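Local structure of peroxinectin A (Dictyostelium discoideum, 6ERC) at residues P47-S52 against K99-F104; I51-F56 against D363-L368; I358-D363 against D378-N383. The protein catalyses the hydrogen peroxide-dependent oxidation of phenolic donors, and has iodide and thiocyanate peroxidase activity, as a secreted haem enzyme. One frame throughout, in Å; residues are numbered along the deposited sequence.

Contact 1 of 3, residues P47-S52 against K99-F104; sequences PSRAIS and KCDQYF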
# COMPACT_ATOMS: atom_id res chain seq x y z
N PRO A 47 4.88 3.41 -25.04
CA PRO A 47 3.72 3.05 -24.21
C PRO A 47 4.13 2.27 -22.97
O PRO A 47 5.24 1.75 -22.86
CB PRO A 47 2.87 2.19 -25.15
CG PRO A 47 3.31 2.56 -26.52
CD PRO A 47 4.77 2.88 -26.41
N SER A 48 3.19 2.19 -22.02
CA SER A 48 3.49 1.58 -20.73
C SER A 48 3.92 0.13 -20.89
O SER A 48 4.94 -0.29 -20.32
CB SER A 48 2.26 1.67 -19.82
OG SER A 48 1.87 3.02 -19.63
N ARG A 49 3.17 -0.66 -21.66
CA ARG A 49 3.49 -2.08 -21.80
C ARG A 49 4.85 -2.29 -22.45
O ARG A 49 5.51 -3.30 -22.19
CB ARG A 49 2.39 -2.79 -22.59
CG ARG A 49 2.65 -4.26 -22.88
CD ARG A 49 2.94 -5.07 -21.62
NE ARG A 49 3.14 -6.48 -21.93
CZ ARG A 49 3.59 -7.39 -21.07
NH1 ARG A 49 3.91 -7.05 -19.82
NH2 ARG A 49 3.73 -8.65 -21.45
N ALA A 50 5.27 -1.37 -23.31
CA ALA A 50 6.61 -1.46 -23.89
C ALA A 50 7.67 -1.22 -22.82
O ALA A 50 8.61 -2.02 -22.68
CB ALA A 50 6.76 -0.47 -25.04
N ILE A 51 7.54 -0.14 -22.06
CA ILE A 51 8.47 0.12 -20.97
C ILE A 51 8.49 -1.06 -20.00
O ILE A 51 9.54 -1.39 -19.43
CB ILE A 51 8.11 1.43 -20.24
CG1 ILE A 51 8.16 2.62 -21.20
CG2 ILE A 51 9.04 1.66 -19.06
CD1 ILE A 51 9.54 2.95 -21.74
N SER A 52 7.34 -1.70 -19.79
CA SER A 52 7.29 -2.87 -18.92
C SER A 52 8.17 -3.99 -19.45
O SER A 52 8.97 -4.58 -18.72
CB SER A 52 5.85 -3.34 -18.76
OG SER A 52 5.77 -4.49 -17.93
N LYS A 99 2.13 -4.90 -30.82
CA LYS A 99 1.78 -6.00 -31.72
C LYS A 99 2.74 -7.16 -31.51
O LYS A 99 3.95 -6.97 -31.35
CB LYS A 99 1.81 -5.53 -33.17
CG LYS A 99 1.18 -6.51 -34.15
CD LYS A 99 1.12 -5.96 -35.58
CE LYS A 99 2.49 -5.93 -36.24
NZ LYS A 99 2.41 -5.61 -37.70
N CYS A 100 2.19 -8.38 -31.49
CA CYS A 100 2.94 -9.62 -31.34
C CYS A 100 3.44 -9.86 -29.92
O CYS A 100 4.31 -10.71 -29.71
CB CYS A 100 4.13 -9.68 -32.31
SG CYS A 100 3.68 -9.61 -34.05
N ASP A 101 2.92 -9.14 -28.93
CA ASP A 101 3.34 -9.38 -27.56
C ASP A 101 3.06 -10.83 -27.18
O ASP A 101 1.93 -11.31 -27.32
CB ASP A 101 2.61 -8.43 -26.61
CG ASP A 101 3.13 -8.53 -25.18
OD1 ASP A 101 3.02 -9.61 -24.56
OD2 ASP A 101 3.67 -7.51 -24.67
N GLN A 102 4.10 -11.53 -26.73
CA GLN A 102 3.98 -12.95 -26.44
C GLN A 102 3.01 -13.24 -25.30
O GLN A 102 2.47 -14.35 -25.24
CB GLN A 102 5.35 -13.54 -26.10
CG GLN A 102 6.38 -13.40 -27.21
CD GLN A 102 5.94 -14.08 -28.50
OE1 GLN A 102 5.31 -15.13 -28.47
NE2 GLN A 102 6.28 -13.47 -29.63
N TYR A 103 2.76 -12.28 -24.41
CA TYR A 103 1.88 -12.51 -23.28
C TYR A 103 0.46 -12.02 -23.51
O TYR A 103 -0.46 -12.53 -22.86
CB TYR A 103 2.44 -11.83 -22.02
CG TYR A 103 3.80 -12.37 -21.60
CD1 TYR A 103 4.97 -11.83 -22.12
CD2 TYR A 103 3.90 -13.41 -20.70
CE1 TYR A 103 6.20 -12.32 -21.75
CE2 TYR A 103 5.13 -13.91 -20.32
CZ TYR A 103 6.28 -13.36 -20.85
OH TYR A 103 7.51 -13.85 -20.47
N PHE A 104 0.25 -11.05 -24.40
CA PHE A 104 -1.07 -10.48 -24.59
C PHE A 104 -1.45 -10.29 -26.06
O PHE A 104 -2.51 -9.70 -26.34
CB PHE A 104 -1.18 -9.13 -23.86
CG PHE A 104 -0.94 -9.22 -22.38
CD1 PHE A 104 -1.89 -9.78 -21.55
CD2 PHE A 104 0.24 -8.75 -21.83
CE1 PHE A 104 -1.68 -9.87 -20.18
CE2 PHE A 104 0.46 -8.84 -20.46
CZ PHE A 104 -0.50 -9.40 -19.64

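Contact 2 of 3, residues I51-F56 against D363-L368; sequences ISNIIF and DLRNFL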
# COMPACT_ATOMS: atom_id res chain seq x y z
N ILE A 51 7.54 -0.14 -22.06
CA ILE A 51 8.47 0.12 -20.97
C ILE A 51 8.49 -1.06 -20.00
O ILE A 51 9.54 -1.39 -19.43
CB ILE A 51 8.11 1.43 -20.24
CG1 ILE A 51 8.16 2.62 -21.20
CG2 ILE A 51 9.04 1.66 -19.06
CD1 ILE A 51 9.54 2.95 -21.74
N SER A 52 7.34 -1.70 -19.79
CA SER A 52 7.29 -2.87 -18.92
C SER A 52 8.17 -3.99 -19.45
O SER A 52 8.97 -4.58 -18.72
CB SER A 52 5.85 -3.34 -18.76
OG SER A 52 5.77 -4.49 -17.93
N ASN A 53 8.03 -4.31 -20.74
CA ASN A 53 8.81 -5.39 -21.33
C ASN A 53 10.29 -5.06 -21.36
O ASN A 53 11.14 -5.93 -21.15
CB ASN A 53 8.29 -5.71 -22.73
CG ASN A 53 6.93 -6.37 -22.72
OD1 ASN A 53 6.65 -7.23 -21.89
ND2 ASN A 53 6.07 -5.96 -23.65
N ILE A 54 10.63 -3.80 -21.63
CA ILE A 54 12.04 -3.43 -21.80
C ILE A 54 12.75 -3.41 -20.46
O ILE A 54 13.84 -3.97 -20.31
CB ILE A 54 12.16 -2.08 -22.53
CG1 ILE A 54 11.70 -2.21 -23.99
CG2 ILE A 54 13.60 -1.57 -22.49
CD1 ILE A 54 11.43 -0.89 -24.67
N ILE A 55 12.15 -2.76 -19.47
CA ILE A 55 12.81 -2.49 -18.19
C ILE A 55 12.44 -3.51 -17.12
O ILE A 55 13.31 -4.09 -16.48
CB ILE A 55 12.50 -1.05 -17.73
CG1 ILE A 55 13.31 -0.06 -18.56
CG2 ILE A 55 12.79 -0.88 -16.24
CD1 ILE A 55 12.96 1.38 -18.32
N PHE A 56 11.14 -3.74 -16.92
CA PHE A 56 10.69 -4.48 -15.74
C PHE A 56 10.78 -5.99 -15.89
O PHE A 56 10.61 -6.69 -14.89
CB PHE A 56 9.25 -4.08 -15.41
CG PHE A 56 9.14 -2.70 -14.83
CD1 PHE A 56 9.19 -2.50 -13.46
CD2 PHE A 56 8.99 -1.59 -15.65
CE1 PHE A 56 9.10 -1.23 -12.92
CE2 PHE A 56 8.89 -0.32 -15.12
CZ PHE A 56 8.95 -0.14 -13.75
N ASP A 363 4.69 -12.98 -12.00
CA ASP A 363 3.38 -13.17 -11.38
C ASP A 363 2.60 -11.87 -11.35
O ASP A 363 1.37 -11.89 -11.48
CB ASP A 363 3.55 -13.72 -9.96
CG ASP A 363 4.25 -15.06 -9.93
OD1 ASP A 363 5.47 -15.10 -10.23
OD2 ASP A 363 3.60 -16.07 -9.61
N LEU A 364 3.29 -10.74 -11.20
CA LEU A 364 2.66 -9.43 -11.22
C LEU A 364 2.69 -8.79 -12.60
O LEU A 364 1.73 -8.13 -13.00
CB LEU A 364 3.36 -8.51 -10.21
CG LEU A 364 3.32 -8.93 -8.74
CD1 LEU A 364 4.45 -8.26 -7.97
CD2 LEU A 364 1.98 -8.57 -8.12
N ARG A 365 3.79 -8.97 -13.34
CA ARG A 365 3.95 -8.27 -14.61
C ARG A 365 3.27 -8.98 -15.76
O ARG A 365 2.86 -8.33 -16.73
CB ARG A 365 5.44 -8.09 -14.91
CG ARG A 365 5.74 -6.94 -15.86
CD ARG A 365 7.23 -6.84 -16.19
NE ARG A 365 7.68 -7.94 -17.03
CZ ARG A 365 7.50 -8.01 -18.35
NH1 ARG A 365 6.87 -7.04 -18.99
NH2 ARG A 365 7.96 -9.05 -19.03
N ASN A 366 3.12 -10.30 -15.69
CA ASN A 366 2.53 -11.09 -16.76
C ASN A 366 1.47 -12.04 -16.21
O ASN A 366 1.51 -13.25 -16.42
CB ASN A 366 3.60 -11.88 -17.51
CG ASN A 366 4.56 -10.99 -18.28
OD1 ASN A 366 4.14 -10.09 -19.01
ND2 ASN A 366 5.85 -11.24 -18.12
N PHE A 367 0.50 -11.49 -15.49
CA PHE A 367 -0.62 -12.28 -14.99
C PHE A 367 -1.67 -12.42 -16.08
O PHE A 367 -2.10 -11.43 -16.68
CB PHE A 367 -1.23 -11.64 -13.75
CG PHE A 367 -2.46 -12.36 -13.26
CD1 PHE A 367 -2.35 -13.51 -12.50
CD2 PHE A 367 -3.73 -11.89 -13.57
CE1 PHE A 367 -3.48 -14.17 -12.06
CE2 PHE A 367 -4.86 -12.55 -13.13
CZ PHE A 367 -4.73 -13.69 -12.37
N LEU A 368 -2.11 -13.66 -16.33
CA LEU A 368 -3.06 -13.96 -17.39
C LEU A 368 -4.35 -14.50 -16.80
O LEU A 368 -4.34 -15.22 -15.79
CB LEU A 368 -2.49 -14.97 -18.38
CG LEU A 368 -1.28 -14.53 -19.20
CD1 LEU A 368 -0.84 -15.66 -20.12
CD2 LEU A 368 -1.59 -13.28 -20.01

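Contact 3 of 3, residues I358-D363 against D378-N383; sequences IYMISD and DLASRN. With CA (calcium ion), chain G; HEM (protoporphyrin IX containing Fe), chain F.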
# COMPACT_ATOMS: atom_id res chain seq x y z
N ILE A 358 14.63 -2.37 -10.81
CA ILE A 358 13.74 -2.21 -11.95
C ILE A 358 12.93 -3.46 -12.24
O ILE A 358 11.95 -3.40 -12.99
CB ILE A 358 14.53 -1.79 -13.20
CG1 ILE A 358 15.60 -2.84 -13.55
CG2 ILE A 358 15.17 -0.42 -12.99
CD1 ILE A 358 16.22 -2.65 -14.91
N TYR A 359 13.30 -4.60 -11.66
CA TYR A 359 12.71 -5.88 -12.04
C TYR A 359 11.49 -6.22 -11.22
O TYR A 359 11.47 -6.04 -10.00
CB TYR A 359 13.75 -6.98 -11.90
CG TYR A 359 15.02 -6.60 -12.59
CD1 TYR A 359 15.12 -6.67 -13.97
CD2 TYR A 359 16.11 -6.14 -11.87
CE1 TYR A 359 16.27 -6.31 -14.61
CE2 TYR A 359 17.27 -5.78 -12.51
CZ TYR A 359 17.35 -5.86 -13.88
OH TYR A 359 18.51 -5.50 -14.52
N MET A 360 10.46 -6.72 -11.90
CA MET A 360 9.22 -7.15 -11.28
C MET A 360 8.95 -8.59 -11.69
O MET A 360 9.08 -8.93 -12.87
CB MET A 360 8.07 -6.24 -11.71
CG MET A 360 6.73 -6.59 -11.09
SD MET A 360 5.48 -5.35 -11.50
CE MET A 360 6.19 -3.88 -10.77
N ILE A 361 8.59 -9.43 -10.72
CA ILE A 361 8.30 -10.82 -11.02
C ILE A 361 7.18 -10.92 -12.05
O ILE A 361 6.36 -10.00 -12.20
CB ILE A 361 7.95 -11.60 -9.74
CG1 ILE A 361 6.79 -10.91 -9.00
CG2 ILE A 361 9.17 -11.72 -8.84
CD1 ILE A 361 6.23 -11.72 -7.85
N SER A 362 7.15 -12.03 -12.77
CA SER A 362 6.16 -12.22 -13.82
C SER A 362 4.78 -12.55 -13.26
O SER A 362 3.79 -12.43 -13.99
CB SER A 362 6.60 -13.32 -14.78
OG SER A 362 7.74 -12.90 -15.52
N ASP A 363 4.69 -12.98 -12.00
CA ASP A 363 3.38 -13.17 -11.38
C ASP A 363 2.60 -11.87 -11.35
O ASP A 363 1.37 -11.89 -11.48
CB ASP A 363 3.55 -13.72 -9.96
CG ASP A 363 4.25 -15.06 -9.93
OD1 ASP A 363 5.47 -15.10 -10.23
OD2 ASP A 363 3.60 -16.07 -9.61
N ASP A 378 -1.01 -6.30 -16.09
CA ASP A 378 0.42 -6.06 -15.91
C ASP A 378 0.55 -4.94 -14.89
O ASP A 378 0.21 -3.79 -15.17
CB ASP A 378 1.09 -5.69 -17.23
CG ASP A 378 2.58 -5.42 -17.09
OD1 ASP A 378 3.08 -5.36 -15.95
OD2 ASP A 378 3.25 -5.27 -18.13
N LEU A 379 1.04 -5.28 -13.69
CA LEU A 379 1.12 -4.28 -12.63
C LEU A 379 2.18 -3.23 -12.93
O LEU A 379 2.01 -2.06 -12.58
CB LEU A 379 1.40 -4.97 -11.30
CG LEU A 379 1.36 -4.09 -10.05
CD1 LEU A 379 0.09 -3.25 -9.98
CD2 LEU A 379 1.46 -4.97 -8.81
N ALA A 380 3.29 -3.62 -13.57
CA ALA A 380 4.27 -2.64 -14.00
C ALA A 380 3.64 -1.64 -14.97
O ALA A 380 3.83 -0.42 -14.83
CB ALA A 380 5.46 -3.34 -14.65
N SER A 381 2.89 -2.13 -15.95
CA SER A 381 2.23 -1.24 -16.90
C SER A 381 1.21 -0.35 -16.20
O SER A 381 1.13 0.85 -16.48
CB SER A 381 1.56 -2.05 -18.01
OG SER A 381 2.50 -2.84 -18.71
N ARG A 382 0.41 -0.92 -15.29
CA ARG A 382 -0.58 -0.13 -14.57
C ARG A 382 0.08 1.02 -13.82
O ARG A 382 -0.47 2.13 -13.76
CB ARG A 382 -1.37 -1.02 -13.62
CG ARG A 382 -2.34 -1.96 -14.31
CD ARG A 382 -3.33 -2.59 -13.34
NE ARG A 382 -4.37 -1.65 -12.92
CZ ARG A 382 -5.45 -1.34 -13.64
NH1 ARG A 382 -5.64 -1.89 -14.83
NH2 ARG A 382 -6.34 -0.47 -13.17
N ASN A 383 1.26 0.78 -13.26
CA ASN A 383 1.97 1.84 -12.55
C ASN A 383 2.40 2.95 -13.50
O ASN A 383 2.18 4.13 -13.24
CB ASN A 383 3.17 1.27 -11.80
CG ASN A 383 2.76 0.28 -10.72
OD1 ASN A 383 1.71 0.42 -10.09
ND2 ASN A 383 3.59 -0.73 -10.50
CA CA G . 12.58 -6.41 -7.94
CHA HEM F . -1.38 0.02 -5.80
CHB HEM F . -1.40 -4.80 -6.21
CHC HEM F . 2.17 -5.08 -2.92
CHD HEM F . 2.34 -0.24 -2.70
C1A HEM F . -1.65 -1.26 -6.24
C2A HEM F . -2.52 -1.60 -7.33
C3A HEM F . -2.53 -2.93 -7.45
C4A HEM F . -1.66 -3.47 -6.43
CMA HEM F . -3.33 -3.77 -8.48
CAA HEM F . -3.29 -0.58 -8.19
CBA HEM F . -2.68 -0.64 -9.58
CGA HEM F . -2.94 0.66 -10.30
O1A HEM F . -2.44 1.72 -9.85
O2A HEM F . -3.63 0.63 -11.35
C1B HEM F . -0.45 -5.28 -5.34
C2B HEM F . -0.17 -6.68 -5.11
C3B HEM F . 0.81 -6.76 -4.20
C4B HEM F . 1.19 -5.42 -3.83
CMB HEM F . -0.94 -7.81 -5.84
CAB HEM F . 1.49 -8.02 -3.60
CBB HEM F . 1.21 -9.26 -4.00
C1C HEM F . 2.54 -3.80 -2.57
C2C HEM F . 3.59 -3.42 -1.63
C3C HEM F . 3.63 -2.08 -1.57
C4C HEM F . 2.61 -1.57 -2.47
CMC HEM F . 4.44 -4.48 -0.90
CAC HEM F . 4.51 -1.09 -0.77
CBC HEM F . 5.47 -1.42 0.10
C1D HEM F . 1.32 0.24 -3.48
C2D HEM F . 0.93 1.63 -3.60
C3D HEM F . -0.09 1.69 -4.46
C4D HEM F . -0.39 0.36 -4.90
CMD HEM F . 1.61 2.80 -2.86
CAD HEM F . -0.87 2.94 -4.90
CBD HEM F . -1.85 3.23 -3.77
CGD HEM F . -3.15 3.79 -4.31
O1D HEM F . -4.03 2.99 -4.71
O2D HEM F . -3.31 5.04 -4.33
NA HEM F . -1.14 -2.42 -5.71
NB HEM F . 0.40 -4.54 -4.55
NC HEM F . 1.97 -2.64 -3.06
ND HEM F . 0.49 -0.50 -4.29
FE HEM F . 0.41 -2.50 -4.37
O HOH W 1 11.54 -8.47 -8.52
O HOH W 2 14.42 -7.87 -8.02

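Contact 1 of 3, residues P47-S52 against K99-F104
Arg-49 and Asp-101 form a buried salt bridge, with NE donating to OD2 at 3.0 Å. The bond is somewhat bent and meets OD2 from above the carboxylate plane, while a second, weak bond runs almost straight (178°) from Arg-49 NH2 to Asp-101 OD1 over 3.3 Å. With CG anti to the backbone N (chi1 176°), the arginine side chain heads for the 99-104 loop, a distance that suits a long residue. Aspartate suits the other end because it also shapes its own backbone: OD1 accepts from Tyr-103 N at 2.7 Å, an Asx turn, and from Phe-104 N at 3.1 Å, which extends it to an Asx motif and holds the carboxylate toward the arginine. Aromatic packing completes the pairing. Phe-104 points its ring edge at one face of the guanidinium, CE2 lying 3.5 Å from Arg-49 CZ with the two planes 75° apart. Tyr-103 CD1 sits 3.5 Å from Arg-49 NH2, near the guanidinium plane. Arg-49 NH1 has its own carboxylate, Asp-378, so the cation bridges two acids. The contact thus ties helix 48-56 to the loop between strands 91-96 and 113-124, and Met-114 of the latter strand touches both Arg-49 and Phe-104.

Contact 2 of 3, residues I51-F56 against D363-L368
A buried polar contact, carried by Arg-365 against Ser-52, Asn-53 and Phe-56, joins two helices of the animal haem peroxidase fold: helix 48-56 and the end of the short helix 362-365, more than 300 residues later. One nitrogen does the gripping. Arg-365 NH1 donates to Ser-52 OG at 3.0 Å and to Asn-53 OD1 at 2.9 Å, both acceptors lying in the guanidinium plane and both bonds nearly straight. The amide of Asn-53 stands almost perpendicular to that plane, and the donor lies above the carbonyl plane, off any lone pair. Arginine suits the site because its planar head serves several acceptors at once; NH2 makes a salt bridge to Asp-57, the residue after Phe-56. Small Ser-52 leaves room for the passing chain, and its hydroxyl is also hydrogen-bonded to Asp-378. A leucine in place of Arg-365 would probably leave Asp-57 without its charged mate and Asn-53 OD1 without this donor inside a buried interface. The side chain runs extended as far as CD and then turns at chi3 (70°), which, with the rotation about the next bond, brings NH1 over to Ser-52 and Asn-53. At that bend, Arg-365 CD rests against Phe-56 CB, 3.5 Å away.

Contact 3 of 3, residues I358-D363 against D378-N383
Asp-378 OD2 is gripped by three groups, Ser-381 OG at 2.6 Å, Ser-52 OG and Arg-49 NH1, at the start of helix 379-390, whose first turn, at Ala-380, receives Met-360. Its other oxygen, OD1, accepts a weak bond of 3.2 Å from Ser-381 N, so Asp-378 is a true N-cap, a role that suits a short acidic side chain. Its negative charge is likely to be stabilised by the arginine and by the helix end. Across the contact the touching is apolar. Extended through its first two torsions (chi1 -179°), Met-360 lays SD 3.7 Å from Ala-380 CB and 4.1 Å from Leu-379 CB. The chain then bends at chi3, which lays CE against Ala-380, with Asn-383 ND2 4.1 Å from CE. Alanine suits this spot because its methyl lets the sulfur come close to the helix backbone. Beside Met-360, Tyr-359 O binds the calcium ion at 2.4 Å, with two waters, Ser-306, Asn-355 and Asp-357 among the other ligands. The helix meanwhile turns residues to the haem: Leu-379 CD1 packs 3.7 Å from C3A, and Arg-382 NE donates to propionate oxygen O2A at 2.9 Å. Met-360 thus reaches from a calcium-binding loop onto a helix that lines the haem pocket of this animal haem peroxidase, its arginine on a propionate and its leucine against the porphyrin.

From the N terminus, helix 48-56 begins two of the three closures. Contact 1 closes the shorter, a span of under fifty residues containing helix 70-80 and strand 91-96. Contact 2 starts further along the same helix, overlapping contact 1 in Ile-51 and Ser-52, and runs on far beyond its close to reach 363-368. Contact 3 opens at 358-363 and closes at 378-383 around a short loop; its segments alternate with those of contact 2, so these two cross, sharing Asp-363. Asp-378 knits all three together, being bonded to Arg-49 and Ser-52. Together they bind the 99-104 loop, helix 48-56, helix 362-365 and the haem-lining helix 379-390 into one cluster.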